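Local atomic coordinates of nonaheme cytochrome c (Desulfovibrio desulfuricans, PDB entry 1DUW), a protein that transfers electrons through nine covalently bound c-type hemes, probably in a redox pathway linked to hydrogenase. Residues T83-R88 and C97-E102; M142-G145 and L150-D153; L172-G177 and H200-M205. All coordinates share one frame; numbering follows the deposited sequence.

In the fold
All three contacts are small and mostly apolar, and none shares a helix with another. Interactions 1 and 3 lie at the surface on opposite sides of the chain's centre, about 31 Å apart between centres. Each sets a loop against a helix that supplies a histidine ligand to heme iron: helix 97-107 in the first, which also carries two heme thioethers, and helix 197-208 in the third. Interaction 2, partly buried, joins two helices consecutive in sequence and holds no heme. There a glutamine and a glycine backbone meet a leucine, whereas interaction 1 sets isoleucine and threonine methyls against serine, valine and glutamate, and methionines and alanines dominate interaction 3.

Interaction 1. Residues T83-R88 and C97-E102; sequences TNIAKR and CVSCHE. With HEC (heme c), chain F.
Ile85 ends on a hydroxyl group: its CD1 lies 3.4 Å from Ser99 OG, a methyl laid against a polar atom that is itself hydrogen-bonded to a residue next to the segment. The same methyl also touches Ser99 CB. With CG1 beside the backbone N (chi1 -64°), the longer branch of Ile85 runs toward the helix. The second touch is made by Thr83, whose CG2 is 3.9 Å from Val98 CG1 and also approaches Glu102 OE2, meeting both side chains at a slant. Val98 and Glu102 are one helical turn apart, and Glu102 N donates to Val98 O at 2.8 Å. The carboxylate of Glu102 is held by a salt bridge to Arg122, which also touches Thr83 and Val98. Residues 97-101 form the CXXCH heme-binding motif of c-type cytochromes. Val98 and Ser99, between the two cysteines, face the loop, while Cys97 SG and Cys100 SG are bonded to the vinyl-derived carbons CAB and CAC, and His101 NE2 binds the iron at 2.2 Å; His40 supplies the opposing ligand, giving the bis-histidine iron of the class III family. The carbonyl oxygen of Cys97 sits 3.1 Å above one face of the His101 imidazole, toward its rim. Further along the loop, Arg88 NH1 donates to Ala86 O at 2.7 Å (N-H...O 153°), the oxygen lying in the guanidinium plane, while Arg88 NE is hydrogen-bonded to a propionate oxygen of a second heme.

Interaction 2. Residues M142-G145 and L150-D153; sequences MQQG and LPPD
Gln144 and Leu150 set their side chains at about a right angle, and Gln144 meets Leu150 with its CB at one end and its amide oxygen at the other. The CB of Gln144 rests against the start of the leucine backbone, 3.8 Å from Leu150 N, with Leu150 CA at much the same distance. Beyond it the glutamine chain is extended (chi2 180°), which carries the amide past the backbone until OE1 stands 3.7 Å from Leu150 CD1. This is a van der Waals touch between an amide oxygen and a methyl, and the leucine brings its branch there with CG anti to the backbone N (chi1 -176°). The same oxygen only just reaches the ring of the following residue, with Pro151 CD at 4.4 Å. Leu150 CB comes down on the peptide of Gly145, 3.7 Å from Gly145 N and 3.8 Å from Gly145 CA, where the glycine offers backbone alone. The contact closes a short connection between two consecutive helices: helix 139-146 ends just beyond Gly145, a brief turn follows, and Pro151 occupies the N-cap position of helix 152-165. Leu150 also touches Asn155 and Leu158 in the first two turns of the second helix, and Phe17 in a loop. Met142, buried on another side of helix 139-146, packs on Ala29, Pro32 and Met137, and Gln143 NE2 donates to the carbonyl oxygen of Asn24.

Interaction 3. Residues L172-G177 and H200-M205; sequences LTAMQG and HMASLM. With HEC (heme c), chain J.
Apolar packing centres on Ala174, whose methyl CB faces the helix and meets two successive residues of it, 3.7 Å from Met201 CG and 3.9 Å from Ala202 CB. Met201 places CG anti to its backbone N (chi1 -174°), bringing that carbon to the alanine before the thioether bends away. A carbon-to-oxygen contact forms one turn on, where Met205 CE lies 3.5 Å from Leu172 O after the side chain turns at its last torsion. Backbone hydrogen bonds are internal to each segment: Gln176 N donates to Thr173 O at 2.7 Å, shaping a 3-10 turn, and Met205 N to Met201 O at 3.0 Å. The contacts to the heme bound by His200 lie on the side of the helix away from the loop. His200 NE2 binds its iron at 2.2 Å, with His271 as the other axial ligand, and Ser203 OG donates to propionate oxygen O2D at 2.7 Å; a second heme is touched by Met201, Leu172, Gln176 and Gly177. Arg198, from the same helix, bonds to the carbonyls of Ala174 and Gly177, so the 3-10 turn in the loop after helix 152-165 is pinned against helix 197-208, and the hairpin 181-183/193-195 lies between the two segments in sequence.

Interaction 1. Residues T83-R88 and C97-E102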
loop_
_atom_site.group_PDB
_atom_site.type_symbol
_atom_site.label_atom_id
_atom_site.label_comp_id
_atom_site.label_asym_id
_atom_site.label_seq_id
_atom_site.Cartn_x
_atom_site.Cartn_y
_atom_site.Cartn_z
ATOM N N THR A 83 1.078 10.319 -7.920
ATOM C CA THR A 83 0.119 9.379 -8.473
ATOM C C THR A 83 -0.292 10.026 -9.796
ATOM O O THR A 83 0.057 11.213 -9.945
ATOM C CB THR A 83 -1.093 9.134 -7.580
ATOM O OG1 THR A 83 -1.789 10.371 -7.348
ATOM C CG2 THR A 83 -0.671 8.641 -6.202
ATOM N N ASN A 84 -0.965 9.467 -10.782
ATOM C CA ASN A 84 -1.293 10.277 -11.972
ATOM C C ASN A 84 -0.097 10.799 -12.758
ATOM O O ASN A 84 -0.242 11.744 -13.550
ATOM C CB ASN A 84 -2.214 11.430 -11.561
ATOM C CG ASN A 84 -1.687 12.831 -11.412
ATOM O OD1 ASN A 84 -1.377 13.309 -10.313
ATOM N ND2 ASN A 84 -1.579 13.583 -12.509
ATOM N N ILE A 85 1.099 10.246 -12.630
ATOM C CA ILE A 85 2.231 10.742 -13.416
ATOM C C ILE A 85 1.961 10.539 -14.898
ATOM O O ILE A 85 1.595 9.428 -15.307
ATOM C CB ILE A 85 3.514 10.000 -13.003
ATOM C CG1 ILE A 85 3.912 10.258 -11.551
ATOM C CG2 ILE A 85 4.660 10.299 -13.955
ATOM C CD1 ILE A 85 4.641 9.104 -10.896
ATOM N N ALA A 86 2.119 11.570 -15.732
ATOM C CA ALA A 86 1.845 11.387 -17.153
ATOM C C ALA A 86 2.949 10.610 -17.867
ATOM O O ALA A 86 4.128 10.747 -17.572
ATOM C CB ALA A 86 1.633 12.721 -17.861
ATOM N N LYS A 87 2.518 9.792 -18.822
ATOM C CA LYS A 87 3.453 9.010 -19.623
ATOM C C LYS A 87 4.197 9.983 -20.528
ATOM O O LYS A 87 3.570 10.691 -21.317
ATOM C CB LYS A 87 2.735 7.941 -20.443
ATOM C CG LYS A 87 3.670 7.003 -21.199
ATOM C CD LYS A 87 3.938 7.455 -22.623
ATOM C CE LYS A 87 4.946 6.591 -23.365
ATOM N NZ LYS A 87 4.816 6.731 -24.845
ATOM N N ARG A 88 5.518 10.029 -20.431
ATOM C CA ARG A 88 6.257 10.940 -21.288
ATOM C C ARG A 88 6.190 10.478 -22.741
ATOM O O ARG A 88 6.403 9.286 -22.980
ATOM C CB ARG A 88 7.725 11.002 -20.893
ATOM C CG ARG A 88 8.048 12.077 -19.882
ATOM C CD ARG A 88 6.941 12.204 -18.840
ATOM N NE ARG A 88 7.264 13.268 -17.886
ATOM C CZ ARG A 88 6.571 13.529 -16.783
ATOM N NH1 ARG A 88 5.506 12.798 -16.479
ATOM N NH2 ARG A 88 6.963 14.525 -16.002
ATOM N N CYS A 97 7.785 7.022 -5.173
ATOM C CA CYS A 97 7.723 5.831 -4.329
ATOM C C CYS A 97 6.314 5.246 -4.312
ATOM O O CYS A 97 6.128 4.034 -4.375
ATOM C CB CYS A 97 8.088 6.102 -2.871
ATOM S SG CYS A 97 9.515 7.189 -2.678
ATOM N N VAL A 98 5.346 6.159 -4.200
ATOM C CA VAL A 98 3.940 5.765 -4.131
ATOM C C VAL A 98 3.423 5.198 -5.433
ATOM O O VAL A 98 2.677 4.220 -5.488
ATOM C CB VAL A 98 3.106 7.013 -3.717
ATOM C CG1 VAL A 98 1.619 6.739 -3.734
ATOM C CG2 VAL A 98 3.549 7.470 -2.337
ATOM N N SER A 99 3.789 5.824 -6.562
ATOM C CA SER A 99 3.229 5.287 -7.804
ATOM C C SER A 99 3.671 3.856 -8.099
ATOM O O SER A 99 2.853 3.027 -8.515
ATOM C CB SER A 99 3.588 6.210 -8.972
ATOM O OG SER A 99 4.910 6.016 -9.449
ATOM N N CYS A 100 4.956 3.557 -7.893
ATOM C CA CYS A 100 5.390 2.198 -8.207
ATOM C C CYS A 100 4.733 1.208 -7.254
ATOM O O CYS A 100 4.255 0.158 -7.691
ATOM C CB CYS A 100 6.913 2.062 -8.203
ATOM S SG CYS A 100 7.381 0.323 -8.424
ATOM N N HIS A 101 4.675 1.536 -5.975
ATOM C CA HIS A 101 4.004 0.662 -5.019
ATOM C C HIS A 101 2.574 0.419 -5.469
ATOM O O HIS A 101 2.055 -0.686 -5.401
ATOM C CB HIS A 101 3.965 1.294 -3.622
ATOM C CG HIS A 101 5.314 1.341 -2.995
ATOM N ND1 HIS A 101 5.578 1.890 -1.757
ATOM C CD2 HIS A 101 6.497 0.868 -3.481
ATOM C CE1 HIS A 101 6.865 1.772 -1.486
ATOM N NE2 HIS A 101 7.409 1.163 -2.514
ATOM N N GLU A 102 1.955 1.511 -5.930
ATOM C CA GLU A 102 0.573 1.411 -6.404
ATOM C C GLU A 102 0.528 0.519 -7.646
ATOM O O GLU A 102 -0.384 -0.296 -7.797
ATOM C CB GLU A 102 -0.049 2.775 -6.702
ATOM C CG GLU A 102 -1.512 2.675 -7.102
ATOM C CD GLU A 102 -2.276 3.978 -7.042
ATOM O OE1 GLU A 102 -3.357 4.044 -7.673
ATOM O OE2 GLU A 102 -1.819 4.931 -6.377
HETATM FE FE HEC F . 9.549 0.572 -2.562
HETATM C CHA HEC F . 8.833 -2.294 -0.776
HETATM C CHB HEC F . 9.889 2.343 0.362
HETATM C CHC HEC F . 10.136 3.468 -4.398
HETATM C CHD HEC F . 9.064 -1.160 -5.497
HETATM N NA HEC F . 9.374 0.120 -0.598
HETATM C C1A HEC F . 9.091 -1.119 -0.095
HETATM C C2A HEC F . 9.111 -1.007 1.336
HETATM C C3A HEC F . 9.407 0.291 1.663
HETATM C C4A HEC F . 9.578 1.007 0.423
HETATM C CMA HEC F . 8.996 0.973 2.964
HETATM C CAA HEC F . 8.737 -2.161 2.262
HETATM C CBA HEC F . 9.931 -2.888 2.853
HETATM C CGA HEC F . 11.102 -2.033 3.263
HETATM O O1A HEC F . 12.024 -1.812 2.451
HETATM O O2A HEC F . 11.015 -1.389 4.331
HETATM N NB HEC F . 9.919 2.502 -2.114
HETATM C C1B HEC F . 10.035 2.991 -0.840
HETATM C C2B HEC F . 10.360 4.397 -0.941
HETATM C C3B HEC F . 10.431 4.711 -2.274
HETATM C C4B HEC F . 10.151 3.507 -3.017
HETATM C CMB HEC F . 10.624 5.274 0.262
HETATM C CAB HEC F . 10.880 6.005 -2.926
HETATM C CBB HEC F . 12.165 6.578 -2.347
HETATM N NC HEC F . 9.578 1.043 -4.531
HETATM C C1C HEC F . 9.863 2.284 -5.046
HETATM C C2C HEC F . 9.832 2.186 -6.488
HETATM C C3C HEC F . 9.531 0.890 -6.811
HETATM C C4C HEC F . 9.205 0.210 -5.558
HETATM C CMC HEC F . 9.807 3.417 -7.359
HETATM C CAC HEC F . 9.168 0.319 -8.151
HETATM C CBC HEC F . 9.889 0.816 -9.382
HETATM N ND HEC F . 9.032 -1.338 -3.015
HETATM C C1D HEC F . 9.085 -1.833 -4.302
HETATM C C2D HEC F . 8.991 -3.279 -4.215
HETATM C C3D HEC F . 9.123 -3.609 -2.893
HETATM C C4D HEC F . 9.196 -2.383 -2.114
HETATM C CMD HEC F . 8.813 -4.182 -5.416
HETATM C CAD HEC F . 9.402 -5.016 -2.352
HETATM C CBD HEC F . 10.894 -5.352 -2.321
HETATM C CGD HEC F . 11.124 -6.800 -1.923
HETATM O O1D HEC F . 10.209 -7.609 -2.195
HETATM O O2D HEC F . 11.928 -7.016 -0.989
#

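Interaction 2. Residues M142-G145 and L150-D153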
loop_
_atom_site.group_PDB
_atom_site.type_symbol
_atom_site.label_atom_id
_atom_site.label_comp_id
_atom_site.label_asym_id
_atom_site.label_seq_id
_atom_site.Cartn_x
_atom_site.Cartn_y
_atom_site.Cartn_z
ATOM N N MET A 142 19.567 14.795 12.416
ATOM C CA MET A 142 18.480 15.260 11.561
ATOM C C MET A 142 18.910 16.568 10.909
ATOM O O MET A 142 18.755 16.773 9.709
ATOM C CB MET A 142 17.189 15.474 12.349
ATOM C CG MET A 142 16.140 16.214 11.517
ATOM S SD MET A 142 15.456 15.145 10.244
ATOM C CE MET A 142 13.903 15.941 9.871
ATOM N N GLN A 143 19.463 17.468 11.727
ATOM C CA GLN A 143 19.927 18.744 11.185
ATOM C C GLN A 143 20.960 18.531 10.077
ATOM O O GLN A 143 20.820 19.127 9.008
ATOM C CB GLN A 143 20.505 19.614 12.304
ATOM C CG GLN A 143 19.431 20.199 13.220
ATOM C CD GLN A 143 18.450 21.070 12.451
ATOM O OE1 GLN A 143 18.824 22.025 11.772
ATOM N NE2 GLN A 143 17.169 20.738 12.542
ATOM N N GLN A 144 21.975 17.701 10.290
ATOM C CA GLN A 144 23.027 17.430 9.302
ATOM C C GLN A 144 22.471 16.762 8.052
ATOM O O GLN A 144 22.824 17.100 6.922
ATOM C CB GLN A 144 24.137 16.600 9.942
ATOM C CG GLN A 144 24.972 17.272 11.016
ATOM C CD GLN A 144 26.044 16.354 11.582
ATOM O OE1 GLN A 144 25.786 15.246 12.061
ATOM N NE2 GLN A 144 27.296 16.798 11.523
ATOM N N GLY A 145 21.555 15.805 8.212
ATOM C CA GLY A 145 20.975 15.188 7.018
ATOM C C GLY A 145 20.225 16.225 6.204
ATOM O O GLY A 145 20.290 16.280 4.975
ATOM N N LEU A 150 25.273 14.943 6.718
ATOM C CA LEU A 150 25.440 13.781 7.591
ATOM C C LEU A 150 26.468 12.844 6.961
ATOM O O LEU A 150 26.336 12.548 5.764
ATOM C CB LEU A 150 24.096 13.092 7.790
ATOM C CG LEU A 150 24.070 11.907 8.752
ATOM C CD1 LEU A 150 24.292 12.376 10.173
ATOM C CD2 LEU A 150 22.760 11.144 8.635
ATOM N N PRO A 151 27.486 12.382 7.678
ATOM C CA PRO A 151 28.483 11.471 7.112
ATOM C C PRO A 151 27.846 10.162 6.636
ATOM O O PRO A 151 26.991 9.603 7.330
ATOM C CB PRO A 151 29.418 11.151 8.271
ATOM C CG PRO A 151 29.190 12.218 9.274
ATOM C CD PRO A 151 27.783 12.699 9.083
ATOM N N PRO A 152 28.302 9.708 5.474
ATOM C CA PRO A 152 27.788 8.477 4.864
ATOM C C PRO A 152 27.761 7.345 5.872
ATOM O O PRO A 152 26.797 6.589 5.950
ATOM C CB PRO A 152 28.803 8.175 3.766
ATOM C CG PRO A 152 29.373 9.501 3.401
ATOM C CD PRO A 152 29.365 10.323 4.658
ATOM N N ASP A 153 28.818 7.226 6.677
ATOM C CA ASP A 153 28.790 6.124 7.648
ATOM C C ASP A 153 27.638 6.298 8.633
ATOM O O ASP A 153 27.040 5.272 8.993
ATOM C CB ASP A 153 30.131 5.945 8.349
ATOM C CG ASP A 153 30.711 7.094 9.132
ATOM O OD1 ASP A 153 30.200 8.236 9.119
ATOM O OD2 ASP A 153 31.749 6.851 9.810
#

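Interaction 3. Residues L172-G177 and H200-M205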
loop_
_atom_site.group_PDB
_atom_site.type_symbol
_atom_site.label_atom_id
_atom_site.label_comp_id
_atom_site.label_asym_id
_atom_site.label_seq_id
_atom_site.Cartn_x
_atom_site.Cartn_y
_atom_site.Cartn_z
ATOM N N LEU A 172 -4.191 -11.270 11.790
ATOM C CA LEU A 172 -5.171 -12.218 12.290
ATOM C C LEU A 172 -5.079 -13.448 11.378
ATOM O O LEU A 172 -4.989 -13.257 10.162
ATOM C CB LEU A 172 -6.593 -11.698 12.225
ATOM C CG LEU A 172 -7.162 -10.682 13.196
ATOM C CD1 LEU A 172 -8.659 -10.905 13.371
ATOM C CD2 LEU A 172 -6.478 -10.737 14.558
ATOM N N THR A 173 -5.113 -14.646 11.937
ATOM C CA THR A 173 -5.103 -15.830 11.092
ATOM C C THR A 173 -6.506 -16.016 10.511
ATOM O O THR A 173 -7.478 -15.475 11.058
ATOM C CB THR A 173 -4.768 -17.109 11.871
ATOM O OG1 THR A 173 -5.933 -17.496 12.622
ATOM C CG2 THR A 173 -3.655 -16.868 12.874
ATOM N N ALA A 174 -6.625 -16.808 9.442
ATOM C CA ALA A 174 -7.960 -17.059 8.877
ATOM C C ALA A 174 -8.796 -17.846 9.897
ATOM O O ALA A 174 -10.033 -17.828 9.864
ATOM C CB ALA A 174 -7.865 -17.738 7.527
ATOM N N MET A 175 -8.113 -18.517 10.834
ATOM C CA MET A 175 -8.767 -19.247 11.917
ATOM C C MET A 175 -9.318 -18.230 12.918
ATOM O O MET A 175 -10.126 -18.493 13.807
ATOM C CB MET A 175 -7.826 -20.209 12.624
ATOM C CG MET A 175 -7.398 -21.423 11.820
ATOM S SD MET A 175 -8.702 -22.620 11.487
ATOM C CE MET A 175 -9.576 -22.635 13.050
ATOM N N GLN A 176 -8.873 -16.978 12.760
ATOM C CA GLN A 176 -9.395 -15.961 13.674
ATOM C C GLN A 176 -10.658 -15.323 13.123
ATOM O O GLN A 176 -11.288 -14.491 13.775
ATOM C CB GLN A 176 -8.296 -14.937 13.988
ATOM C CG GLN A 176 -7.700 -15.272 15.351
ATOM C CD GLN A 176 -6.361 -14.620 15.608
ATOM O OE1 GLN A 176 -6.159 -14.099 16.707
ATOM N NE2 GLN A 176 -5.495 -14.676 14.605
ATOM N N GLY A 177 -11.068 -15.727 11.920
ATOM C CA GLY A 177 -12.319 -15.193 11.383
ATOM C C GLY A 177 -13.295 -16.364 11.333
ATOM O O GLY A 177 -12.884 -17.494 11.603
ATOM N N HIS A 200 -11.423 -18.481 1.865
ATOM C CA HIS A 200 -11.033 -17.310 1.091
ATOM C C HIS A 200 -9.849 -16.572 1.690
ATOM O O HIS A 200 -8.855 -16.270 1.045
ATOM C CB HIS A 200 -12.189 -16.304 1.056
ATOM C CG HIS A 200 -13.097 -16.490 -0.107
ATOM N ND1 HIS A 200 -13.974 -17.549 -0.217
ATOM C CD2 HIS A 200 -13.254 -15.719 -1.211
ATOM C CE1 HIS A 200 -14.644 -17.445 -1.340
ATOM N NE2 HIS A 200 -14.214 -16.362 -1.920
ATOM N N MET A 201 -9.977 -16.256 2.975
ATOM C CA MET A 201 -8.921 -15.523 3.653
ATOM C C MET A 201 -7.577 -16.241 3.609
ATOM O O MET A 201 -6.500 -15.652 3.451
ATOM C CB MET A 201 -9.353 -15.339 5.116
ATOM C CG MET A 201 -8.408 -14.464 5.930
ATOM S SD MET A 201 -8.835 -12.712 5.730
ATOM C CE MET A 201 -7.595 -12.283 4.502
ATOM N N ALA A 202 -7.668 -17.566 3.785
ATOM C CA ALA A 202 -6.422 -18.332 3.831
ATOM C C ALA A 202 -5.741 -18.385 2.473
ATOM O O ALA A 202 -4.515 -18.276 2.391
ATOM C CB ALA A 202 -6.700 -19.723 4.380
ATOM N N SER A 203 -6.535 -18.553 1.422
ATOM C CA SER A 203 -6.004 -18.596 0.059
ATOM C C SER A 203 -5.376 -17.247 -0.273
ATOM O O SER A 203 -4.244 -17.199 -0.758
ATOM C CB SER A 203 -7.115 -18.959 -0.915
ATOM O OG SER A 203 -6.819 -18.700 -2.269
ATOM N N LEU A 204 -6.112 -16.156 0.009
ATOM C CA LEU A 204 -5.626 -14.805 -0.258
ATOM C C LEU A 204 -4.316 -14.511 0.464
ATOM O O LEU A 204 -3.414 -13.917 -0.126
ATOM C CB LEU A 204 -6.669 -13.737 0.144
ATOM C CG LEU A 204 -7.857 -13.610 -0.828
ATOM C CD1 LEU A 204 -9.017 -12.834 -0.221
ATOM C CD2 LEU A 204 -7.436 -12.965 -2.143
ATOM N N MET A 205 -4.196 -14.901 1.730
ATOM C CA MET A 205 -2.987 -14.662 2.509
ATOM C C MET A 205 -1.807 -15.500 2.040
ATOM O O MET A 205 -0.630 -15.120 2.026
ATOM C CB MET A 205 -3.291 -14.956 3.990
ATOM C CG MET A 205 -4.210 -13.893 4.580
ATOM S SD MET A 205 -4.686 -14.222 6.289
ATOM C CE MET A 205 -3.194 -13.691 7.136
HETATM FE FE HEC J . -14.604 -15.389 -3.880
HETATM C CHA HEC J . -13.550 -18.357 -5.281
HETATM C CHB HEC J . -17.835 -16.666 -3.577
HETATM C CHC HEC J . -15.640 -12.463 -2.337
HETATM C CHD HEC J . -11.382 -14.156 -4.039
HETATM N NA HEC J . -15.506 -17.146 -4.317
HETATM C C1A HEC J . -14.871 -18.211 -4.908
HETATM C C2A HEC J . -15.866 -19.249 -5.095
HETATM C C3A HEC J . -17.063 -18.782 -4.632
HETATM C C4A HEC J . -16.836 -17.446 -4.134
HETATM C CMA HEC J . -18.408 -19.479 -4.752
HETATM C CAA HEC J . -15.471 -20.714 -5.369
HETATM C CBA HEC J . -14.696 -21.345 -4.219
HETATM C CGA HEC J . -15.198 -21.051 -2.826
HETATM O O1A HEC J . -16.410 -21.172 -2.552
HETATM O O2A HEC J . -14.361 -20.816 -1.919
HETATM N NB HEC J . -16.352 -14.720 -3.113
HETATM C C1B HEC J . -17.544 -15.398 -3.116
HETATM C C2B HEC J . -18.545 -14.532 -2.521
HETATM C C3B HEC J . -17.930 -13.365 -2.181
HETATM C C4B HEC J . -16.538 -13.480 -2.557
HETATM C CMB HEC J . -19.981 -14.945 -2.316
HETATM C CAB HEC J . -18.409 -12.155 -1.397
HETATM C CBB HEC J . -19.229 -12.506 -0.161
HETATM N NC HEC J . -13.691 -13.683 -3.304
HETATM C C1C HEC J . -14.324 -12.615 -2.713
HETATM C C2C HEC J . -13.342 -11.572 -2.510
HETATM C C3C HEC J . -12.140 -12.031 -2.980
HETATM C C4C HEC J . -12.349 -13.413 -3.392
HETATM C CMC HEC J . -13.802 -10.199 -2.055
HETATM C CAC HEC J . -10.794 -11.353 -3.091
HETATM C CBC HEC J . -10.516 -10.227 -2.092
HETATM N ND HEC J . -12.837 -16.123 -4.515
HETATM C C1D HEC J . -11.652 -15.436 -4.477
HETATM C C2D HEC J . -10.628 -16.300 -5.030
HETATM C C3D HEC J . -11.277 -17.368 -5.590
HETATM C C4D HEC J . -12.654 -17.321 -5.168
HETATM C CMD HEC J . -9.239 -15.766 -5.293
HETATM C CAD HEC J . -10.717 -18.408 -6.556
HETATM C CBD HEC J . -10.110 -19.621 -5.854
HETATM C CGD HEC J . -8.870 -19.258 -5.067
HETATM O O1D HEC J . -7.796 -19.039 -5.670
HETATM O O2D HEC J . -8.951 -19.232 -3.819
#